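Putative uncharacterized protein (Archaeoglobus fulgidus, PDB 4KPP) probably exchanges protons for calcium ions across the membrane, as an archaeal H+/Ca2+ antiporter of the sodium/calcium exchanger family. Local coordinates at residues 141-146 against 384-389. Residues are numbered along the deposited sequence; the frame is centred on the assembly and turned at random.
Sequences EIFFLF and ESFRTV
Ser385 meets Phe143 where the two helices run closest, their CA atoms 5.8 Å apart. Its OG lies 3.3 Å from Phe143 CB, while Ile142 CG2 flanks the same oxygen at 4.0 Å. The hydroxyl is hydrogen-bonded to Arg139 O, one turn before Phe143 on helix 138-152, so a polar link to that helix sits directly beside the apolar contact; Phe143 N is near OG too, but at an angle too poor for a bond. One residue on, Phe386 presents a ring edge: its CD1 is 4.2 Å from Phe143 CE1, the two side chains lying alongside and pointing the same way at the exposed margin. A turn after Ser385, Val389 crosses the Phe143 side chain at about a right angle. Its CG1 is anti to the backbone N (chi1 177°), which puts CG2 beside that N. From there CG2 reaches Phe143 CG at 3.5 Å. It stands 3.9 Å from the ring centroid, 29° off the normal, which identifies a CH-pi contact over the face. Cutting Phe143 back to an alanine is likely to deprive Val389 CG2 of the ring face it covers and Phe386 CD1 of the contact with CE1. The axes of segments 141-146 and 384-389 approach to 8.9 Å at a signed crossing angle of -108°, a steep helix-helix crossing of C-terminal helix 379-393 over helix 138-152, a predicted transmembrane helix of the exchanger fold.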
loop_
_atom_site.group_PDB
_atom_site.type_symbol
_atom_site.label_atom_id
_atom_site.label_comp_id
_atom_site.label_asym_id
_atom_site.label_seq_id
_atom_site.Cartn_x
_atom_site.Cartn_y
_atom_site.Cartn_z
ATOM N N GLU A 141 13.423 -5.705 -4.475
ATOM C CA GLU A 141 12.027 -5.894 -4.096
ATOM C C GLU A 141 11.446 -7.179 -4.679
ATOM O O GLU A 141 10.594 -7.807 -4.060
ATOM C CB GLU A 141 11.159 -4.687 -4.481
ATOM C CG GLU A 141 11.839 -3.658 -5.360
ATOM C CD GLU A 141 12.699 -2.681 -4.577
ATOM O OE1 GLU A 141 12.201 -2.102 -3.588
ATOM O OE2 GLU A 141 13.875 -2.495 -4.952
ATOM N N ILE A 142 11.915 -7.564 -5.862
ATOM C CA ILE A 142 11.488 -8.811 -6.498
ATOM C C ILE A 142 11.795 -10.017 -5.612
ATOM O O ILE A 142 10.954 -10.899 -5.427
ATOM C CB ILE A 142 12.167 -9.003 -7.871
ATOM C CG1 ILE A 142 11.661 -7.958 -8.867
ATOM C CG2 ILE A 142 11.920 -10.407 -8.408
ATOM C CD1 ILE A 142 12.266 -8.089 -10.252
ATOM N N PHE A 143 13.003 -10.038 -5.062
ATOM C CA PHE A 143 13.445 -11.113 -4.182
ATOM C C PHE A 143 12.549 -11.248 -2.955
ATOM O O PHE A 143 12.106 -12.347 -2.614
ATOM C CB PHE A 143 14.891 -10.864 -3.748
ATOM C CG PHE A 143 15.420 -11.877 -2.775
ATOM C CD1 PHE A 143 15.941 -13.079 -3.223
ATOM C CD2 PHE A 143 15.412 -11.620 -1.413
ATOM C CE1 PHE A 143 16.435 -14.014 -2.329
ATOM C CE2 PHE A 143 15.902 -12.545 -0.517
ATOM C CZ PHE A 143 16.414 -13.745 -0.972
ATOM N N PHE A 144 12.284 -10.128 -2.291
ATOM C CA PHE A 144 11.475 -10.146 -1.080
ATOM C C PHE A 144 10.006 -10.399 -1.368
ATOM O O PHE A 144 9.298 -10.975 -0.547
ATOM C CB PHE A 144 11.664 -8.863 -0.275
ATOM C CG PHE A 144 12.896 -8.875 0.572
ATOM C CD1 PHE A 144 12.903 -9.542 1.787
ATOM C CD2 PHE A 144 14.054 -8.244 0.150
ATOM C CE1 PHE A 144 14.037 -9.570 2.570
ATOM C CE2 PHE A 144 15.190 -8.268 0.930
ATOM C CZ PHE A 144 15.181 -8.932 2.140
ATOM N N LEU A 145 9.558 -9.971 -2.543
ATOM C CA LEU A 145 8.198 -10.241 -2.986
ATOM C C LEU A 145 8.017 -11.739 -3.186
ATOM O O LEU A 145 6.982 -12.303 -2.842
ATOM C CB LEU A 145 7.913 -9.498 -4.289
ATOM C CG LEU A 145 6.758 -8.497 -4.291
ATOM C CD1 LEU A 145 6.564 -7.888 -2.914
ATOM C CD2 LEU A 145 7.027 -7.411 -5.324
ATOM N N PHE A 146 9.041 -12.381 -3.734
ATOM C CA PHE A 146 9.002 -13.815 -3.975
ATOM C C PHE A 146 8.972 -14.599 -2.664
ATOM O O PHE A 146 8.209 -15.549 -2.525
ATOM C CB PHE A 146 10.193 -14.238 -4.831
ATOM C CG PHE A 146 10.078 -15.627 -5.391
ATOM C CD1 PHE A 146 9.004 -15.977 -6.193
ATOM C CD2 PHE A 146 11.056 -16.577 -5.133
ATOM C CE1 PHE A 146 8.897 -17.252 -6.717
ATOM C CE2 PHE A 146 10.956 -17.856 -5.656
ATOM C CZ PHE A 146 9.874 -18.193 -6.449
ATOM N N GLU A 384 19.630 -13.848 -10.753
ATOM C CA GLU A 384 20.176 -12.494 -10.696
ATOM C C GLU A 384 19.643 -11.706 -9.503
ATOM O O GLU A 384 20.402 -11.017 -8.814
ATOM C CB GLU A 384 19.899 -11.746 -11.999
ATOM C CG GLU A 384 21.059 -11.801 -12.971
ATOM C CD GLU A 384 22.333 -11.261 -12.358
ATOM O OE1 GLU A 384 22.292 -10.145 -11.799
ATOM O OE2 GLU A 384 23.369 -11.957 -12.422
ATOM N N SER A 385 18.340 -11.825 -9.265
ATOM C CA SER A 385 17.690 -11.195 -8.122
ATOM C C SER A 385 18.280 -11.700 -6.808
ATOM O O SER A 385 18.340 -10.970 -5.817
ATOM C CB SER A 385 16.187 -11.469 -8.157
ATOM O OG SER A 385 15.577 -11.114 -6.929
ATOM N N PHE A 386 18.710 -12.958 -6.814
ATOM C CA PHE A 386 19.344 -13.569 -5.655
ATOM C C PHE A 386 20.735 -12.984 -5.431
ATOM O O PHE A 386 21.158 -12.778 -4.292
ATOM C CB PHE A 386 19.427 -15.085 -5.846
ATOM C CG PHE A 386 20.300 -15.779 -4.845
ATOM C CD1 PHE A 386 19.814 -16.102 -3.591
ATOM C CD2 PHE A 386 21.607 -16.121 -5.163
ATOM C CE1 PHE A 386 20.613 -16.743 -2.669
ATOM C CE2 PHE A 386 22.411 -16.763 -4.244
ATOM C CZ PHE A 386 21.913 -17.075 -2.996
ATOM N N ARG A 387 21.438 -12.714 -6.526
ATOM C CA ARG A 387 22.787 -12.159 -6.460
ATOM C C ARG A 387 22.788 -10.682 -6.078
ATOM O O ARG A 387 23.732 -10.200 -5.450
ATOM C CB ARG A 387 23.521 -12.367 -7.784
ATOM C CG ARG A 387 24.076 -13.766 -7.952
ATOM C CD ARG A 387 24.440 -14.051 -9.397
ATOM N NE ARG A 387 25.122 -15.334 -9.527
ATOM C CZ ARG A 387 25.280 -15.985 -10.673
ATOM N NH1 ARG A 387 24.796 -15.478 -11.800
ATOM N NH2 ARG A 387 25.916 -17.149 -10.690
ATOM N N THR A 388 21.732 -9.969 -6.459
ATOM C CA THR A 388 21.571 -8.573 -6.067
ATOM C C THR A 388 21.540 -8.450 -4.551
ATOM O O THR A 388 22.191 -7.580 -3.972
ATOM C CB THR A 388 20.276 -7.974 -6.640
ATOM O OG1 THR A 388 20.360 -7.936 -8.068
ATOM C CG2 THR A 388 20.057 -6.563 -6.110
ATOM N N VAL A 389 20.779 -9.332 -3.914
ATOM C CA VAL A 389 20.686 -9.356 -2.460
ATOM C C VAL A 389 22.006 -9.825 -1.848
ATOM O O VAL A 389 22.423 -9.343 -0.796
ATOM C CB VAL A 389 19.528 -10.257 -1.998
ATOM C CG1 VAL A 389 19.485 -10.350 -0.480
ATOM C CG2 VAL A 389 18.214 -9.727 -2.541
#